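Local coordinates for protein COG0546: Predicted phosphatases (PDB 2AH5) that probably acts as a phosphatase or related hydrolase of the haloacid dehalogenase-like family, though its substrate is not known, at residues M1-L15 with L96-K108. Sequence-based numbering, arbitrary orientation.
Sequences MTSITAIFFDLDGTL and LSSSYPLYITTTK
Leu96, on helix 89-97, meets Ile7 CD1 with CD2 and the Phe9 ring edge with CD1 (to CZ, 3.7 Å). Ile7 CD1 also lies over one face of Tyr100, 4.0 Å from the ring centroid, while Ile4 O sits at the ring's edge; the phenol OH donates to a water that donates to Met1 O and Ile4 O. Strand 102-106 runs parallel to strand 6-9, its neighbour in the central Rossmann-like HAD sheet. Four backbone bonds join the segments, from Ile7 N to Pro101 O through to Thr105 N to Phe9 O. Leu102 CD2 packs in plane at the Phe9 ring edge; on the opposite sheet face, Tyr103 CD2 meets Phe8 CE1 (3.6 Å), the rings set obliquely. Ile104 touches Leu11 and Leu15. Thr105 (chi1 53°) keeps CG2 beside its backbone N, in off-centre CH-pi contact with Phe8. Thr106 OG1 accepts from Lys108 N, an ST turn, and shares a water with Asp10 OD1 and Asp12. Lys108 NZ bridges to Asp12 OD1 (2.7 Å) from the syn side, 26° out of the carboxylate plane. Asp10 and Asp12 fit the HAD DxDx(T/V) pattern, consistent with an active site here; bridge and water tie their carboxylates to Thr106 and Lys108.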
loop_
_atom_site.group_PDB
_atom_site.type_symbol
_atom_site.label_atom_id
_atom_site.label_comp_id
_atom_site.label_asym_id
_atom_site.label_seq_id
_atom_site.Cartn_x
_atom_site.Cartn_y
_atom_site.Cartn_z
HETATM N N MSE A 1 13.793 16.664 6.554
HETATM C CA MSE A 1 13.244 16.944 5.194
HETATM C C MSE A 1 14.359 17.200 4.186
HETATM O O MSE A 1 14.360 16.623 3.107
HETATM C CB MSE A 1 12.247 18.127 5.212
HETATM C CG MSE A 1 12.205 19.023 3.932
HETATM SE SE MSE A 1 11.571 20.832 4.379
HETATM C CE MSE A 1 12.138 21.798 2.676
ATOM N N THR A 2 15.305 18.064 4.551
ATOM C CA THR A 2 16.234 18.648 3.574
ATOM C C THR A 2 17.079 17.616 2.807
ATOM O O THR A 2 17.395 17.822 1.642
ATOM C CB THR A 2 17.108 19.774 4.201
ATOM O OG1 THR A 2 17.898 19.234 5.267
ATOM C CG2 THR A 2 16.218 20.899 4.765
ATOM N N SER A 3 17.418 16.491 3.427
ATOM C CA SER A 3 18.183 15.490 2.681
ATOM C C SER A 3 17.299 14.626 1.765
ATOM O O SER A 3 17.808 13.922 0.899
ATOM C CB SER A 3 19.051 14.627 3.604
ATOM O OG SER A 3 18.291 13.567 4.144
ATOM N N ILE A 4 15.979 14.693 1.944
ATOM C CA ILE A 4 15.074 13.904 1.087
ATOM C C ILE A 4 15.117 14.475 -0.329
ATOM O O ILE A 4 14.974 15.692 -0.532
ATOM C CB ILE A 4 13.611 13.891 1.617
ATOM C CG1 ILE A 4 13.524 13.158 2.962
ATOM C CG2 ILE A 4 12.652 13.250 0.594
ATOM C CD1 ILE A 4 12.322 13.539 3.770
ATOM N N THR A 5 15.346 13.593 -1.299
ATOM C CA THR A 5 15.263 13.948 -2.722
ATOM C C THR A 5 14.222 13.129 -3.508
ATOM O O THR A 5 13.969 13.410 -4.686
ATOM C CB THR A 5 16.615 13.808 -3.459
ATOM O OG1 THR A 5 16.994 12.427 -3.516
ATOM C CG2 THR A 5 17.727 14.617 -2.777
ATOM N N ALA A 6 13.622 12.134 -2.859
ATOM C CA ALA A 6 12.712 11.201 -3.522
ATOM C C ALA A 6 11.636 10.768 -2.530
ATOM O O ALA A 6 11.909 10.585 -1.337
ATOM C CB ALA A 6 13.468 10.003 -4.023
ATOM N N ILE A 7 10.418 10.637 -3.027
ATOM C CA ILE A 7 9.283 10.295 -2.179
ATOM C C ILE A 7 8.629 8.989 -2.654
ATOM O O ILE A 7 8.284 8.858 -3.841
ATOM C CB ILE A 7 8.234 11.431 -2.132
ATOM C CG1 ILE A 7 8.872 12.766 -1.690
ATOM C CG2 ILE A 7 7.083 11.022 -1.217
ATOM C CD1 ILE A 7 7.861 13.937 -1.566
ATOM N N PHE A 8 8.515 8.014 -1.736
ATOM C CA PHE A 8 7.903 6.704 -2.018
ATOM C C PHE A 8 6.487 6.667 -1.420
ATOM O O PHE A 8 6.286 7.104 -0.288
ATOM C CB PHE A 8 8.706 5.554 -1.371
ATOM C CG PHE A 8 10.122 5.402 -1.881
ATOM C CD1 PHE A 8 10.574 6.087 -3.014
ATOM C CD2 PHE A 8 10.987 4.500 -1.242
ATOM C CE1 PHE A 8 11.885 5.908 -3.489
ATOM C CE2 PHE A 8 12.298 4.301 -1.723
ATOM C CZ PHE A 8 12.749 5.006 -2.828
ATOM N N PHE A 9 5.545 6.063 -2.137
ATOM C CA PHE A 9 4.176 5.956 -1.663
ATOM C C PHE A 9 3.741 4.496 -1.618
ATOM O O PHE A 9 4.024 3.751 -2.565
ATOM C CB PHE A 9 3.257 6.654 -2.637
ATOM C CG PHE A 9 3.335 8.137 -2.581
ATOM C CD1 PHE A 9 4.283 8.803 -3.327
ATOM C CD2 PHE A 9 2.446 8.850 -1.801
ATOM C CE1 PHE A 9 4.346 10.192 -3.295
ATOM C CE2 PHE A 9 2.490 10.260 -1.779
ATOM C CZ PHE A 9 3.449 10.903 -2.521
ATOM N N ASP A 10 3.071 4.078 -0.541
ATOM C CA ASP A 10 2.257 2.842 -0.588
ATOM C C ASP A 10 1.060 3.160 -1.522
ATOM O O ASP A 10 0.768 4.324 -1.772
ATOM C CB ASP A 10 1.754 2.432 0.822
ATOM C CG ASP A 10 1.381 0.931 0.917
ATOM O OD1 ASP A 10 1.349 0.217 -0.115
ATOM O OD2 ASP A 10 1.115 0.449 2.047
ATOM N N LEU A 11 0.380 2.140 -2.035
ATOM C CA LEU A 11 -0.694 2.316 -3.033
ATOM C C LEU A 11 -2.025 2.159 -2.330
ATOM O O LEU A 11 -2.652 3.144 -2.007
ATOM C CB LEU A 11 -0.568 1.290 -4.177
ATOM C CG LEU A 11 -1.552 1.410 -5.348
ATOM C CD1 LEU A 11 -1.540 2.813 -5.958
ATOM C CD2 LEU A 11 -1.203 0.358 -6.425
ATOM N N ASP A 12 -2.444 0.913 -2.096
ATOM C CA ASP A 12 -3.672 0.618 -1.352
ATOM C C ASP A 12 -3.624 1.223 0.036
ATOM O O ASP A 12 -2.621 1.111 0.720
ATOM C CB ASP A 12 -3.849 -0.890 -1.185
ATOM C CG ASP A 12 -3.903 -1.595 -2.479
ATOM O OD1 ASP A 12 -4.990 -1.634 -3.056
ATOM O OD2 ASP A 12 -2.848 -2.081 -2.949
ATOM N N GLY A 13 -4.703 1.866 0.452
ATOM C CA GLY A 13 -4.797 2.409 1.796
ATOM C C GLY A 13 -4.083 3.725 1.998
ATOM O O GLY A 13 -4.189 4.317 3.052
ATOM N N THR A 14 -3.366 4.188 0.977
ATOM C CA THR A 14 -2.650 5.457 1.058
ATOM C C THR A 14 -3.100 6.387 -0.085
ATOM O O THR A 14 -3.761 7.404 0.153
ATOM C CB THR A 14 -1.117 5.198 1.025
ATOM O OG1 THR A 14 -0.733 4.480 2.204
ATOM C CG2 THR A 14 -0.347 6.495 0.948
ATOM N N LEU A 15 -2.777 6.017 -1.322
ATOM C CA LEU A 15 -3.252 6.751 -2.495
ATOM C C LEU A 15 -4.673 6.317 -2.859
ATOM O O LEU A 15 -5.523 7.143 -3.234
ATOM C CB LEU A 15 -2.311 6.520 -3.689
ATOM C CG LEU A 15 -0.859 6.949 -3.474
ATOM C CD1 LEU A 15 0.053 6.421 -4.568
ATOM C CD2 LEU A 15 -0.766 8.469 -3.378
ATOM N N LEU A 96 3.441 17.646 -4.846
ATOM C CA LEU A 96 4.740 17.002 -4.562
ATOM C C LEU A 96 5.535 16.716 -5.841
ATOM O O LEU A 96 6.734 16.980 -5.873
ATOM C CB LEU A 96 4.574 15.717 -3.740
ATOM C CG LEU A 96 4.253 15.867 -2.256
ATOM C CD1 LEU A 96 3.928 14.486 -1.649
ATOM C CD2 LEU A 96 5.393 16.509 -1.472
ATOM N N SER A 97 4.852 16.239 -6.885
ATOM C CA SER A 97 5.515 15.874 -8.158
ATOM C C SER A 97 6.201 17.053 -8.835
ATOM O O SER A 97 7.158 16.857 -9.603
ATOM C CB SER A 97 4.524 15.229 -9.119
ATOM O OG SER A 97 3.611 16.198 -9.583
ATOM N N SER A 98 5.726 18.272 -8.551
ATOM C CA SER A 98 6.372 19.467 -9.072
ATOM C C SER A 98 7.705 19.803 -8.381
ATOM O O SER A 98 8.450 20.636 -8.883
ATOM C CB SER A 98 5.407 20.668 -9.100
ATOM O OG SER A 98 5.101 21.131 -7.800
ATOM N N SER A 99 8.027 19.138 -7.265
ATOM C CA SER A 99 9.288 19.374 -6.550
ATOM C C SER A 99 10.139 18.118 -6.320
ATOM O O SER A 99 11.320 18.213 -5.967
ATOM C CB SER A 99 9.017 20.030 -5.182
ATOM O OG SER A 99 8.347 21.274 -5.336
ATOM N N TYR A 100 9.539 16.941 -6.494
ATOM C CA TYR A 100 10.241 15.677 -6.237
ATOM C C TYR A 100 9.853 14.605 -7.240
ATOM O O TYR A 100 8.714 14.564 -7.677
ATOM C CB TYR A 100 9.829 15.108 -4.864
ATOM C CG TYR A 100 10.180 15.954 -3.669
ATOM C CD1 TYR A 100 11.411 15.816 -3.049
ATOM C CD2 TYR A 100 9.269 16.883 -3.158
ATOM C CE1 TYR A 100 11.755 16.592 -1.926
ATOM C CE2 TYR A 100 9.585 17.656 -2.050
ATOM C CZ TYR A 100 10.849 17.502 -1.440
ATOM O OH TYR A 100 11.201 18.260 -0.337
ATOM N N PRO A 101 10.797 13.693 -7.553
ATOM C CA PRO A 101 10.448 12.477 -8.265
ATOM C C PRO A 101 9.676 11.618 -7.249
ATOM O O PRO A 101 10.091 11.560 -6.090
ATOM C CB PRO A 101 11.814 11.857 -8.599
ATOM C CG PRO A 101 12.727 12.327 -7.506
ATOM C CD PRO A 101 12.226 13.738 -7.172
ATOM N N LEU A 102 8.563 11.031 -7.675
ATOM C CA LEU A 102 7.714 10.168 -6.860
ATOM C C LEU A 102 7.731 8.734 -7.366
ATOM O O LEU A 102 7.785 8.507 -8.607
ATOM C CB LEU A 102 6.268 10.639 -6.938
ATOM C CG LEU A 102 5.980 12.123 -6.740
ATOM C CD1 LEU A 102 4.495 12.379 -6.831
ATOM C CD2 LEU A 102 6.572 12.632 -5.418
ATOM N N TYR A 103 7.653 7.786 -6.428
ATOM C CA TYR A 103 7.662 6.349 -6.757
ATOM C C TYR A 103 6.581 5.642 -5.970
ATOM O O TYR A 103 6.292 6.003 -4.804
ATOM C CB TYR A 103 9.025 5.724 -6.405
ATOM C CG TYR A 103 10.139 6.435 -7.115
ATOM C CD1 TYR A 103 10.454 6.101 -8.432
ATOM C CD2 TYR A 103 10.805 7.507 -6.509
ATOM C CE1 TYR A 103 11.451 6.776 -9.119
ATOM C CE2 TYR A 103 11.838 8.184 -7.187
ATOM C CZ TYR A 103 12.136 7.809 -8.492
ATOM O OH TYR A 103 13.126 8.457 -9.184
ATOM N N ILE A 104 5.964 4.644 -6.593
ATOM C CA ILE A 104 5.176 3.726 -5.794
ATOM C C ILE A 104 6.039 2.534 -5.356
ATOM O O ILE A 104 6.770 1.934 -6.176
ATOM C CB ILE A 104 3.920 3.266 -6.557
ATOM C CG1 ILE A 104 2.932 4.431 -6.632
ATOM C CG2 ILE A 104 3.275 2.083 -5.875
ATOM C CD1 ILE A 104 1.907 4.284 -7.739
ATOM N N THR A 105 5.900 2.182 -4.073
ATOM C CA THR A 105 6.530 0.982 -3.455
ATOM C C THR A 105 5.458 0.171 -2.709
ATOM O O THR A 105 5.033 0.546 -1.617
ATOM C CB THR A 105 7.659 1.356 -2.482
ATOM O OG1 THR A 105 7.174 2.313 -1.521
ATOM C CG2 THR A 105 8.813 1.919 -3.209
ATOM N N THR A 106 4.976 -0.902 -3.339
ATOM C CA THR A 106 3.840 -1.644 -2.816
ATOM C C THR A 106 4.160 -3.144 -2.781
ATOM O O THR A 106 5.059 -3.601 -3.475
ATOM C CB THR A 106 2.568 -1.414 -3.699
ATOM O OG1 THR A 106 1.447 -2.119 -3.128
ATOM C CG2 THR A 106 2.813 -1.871 -5.174
ATOM N N THR A 107 3.416 -3.908 -1.979
ATOM C CA THR A 107 3.566 -5.362 -2.045
ATOM C C THR A 107 2.456 -5.982 -2.891
ATOM O O THR A 107 2.406 -7.197 -3.019
ATOM C CB THR A 107 3.643 -6.032 -0.671
ATOM O OG1 THR A 107 2.533 -5.600 0.115
ATOM C CG2 THR A 107 4.955 -5.685 0.029
ATOM N N LYS A 108 1.578 -5.161 -3.478
ATOM C CA LYS A 108 0.786 -5.601 -4.648
ATOM C C LYS A 108 1.772 -5.996 -5.758
ATOM O O LYS A 108 2.862 -5.413 -5.846
ATOM C CB LYS A 108 -0.110 -4.466 -5.168
ATOM C CG LYS A 108 -1.362 -4.904 -5.909
ATOM C CD LYS A 108 -2.472 -3.876 -5.712
ATOM C CE LYS A 108 -3.812 -4.593 -5.481
ATOM N NZ LYS A 108 -4.738 -3.845 -4.589
HETATM O O HOH W 1 13.651 17.731 0.850
HETATM O O HOH W 2 1.983 -2.407 0.073
HETATM O O HOH W 3 -0.595 -1.311 -1.777
#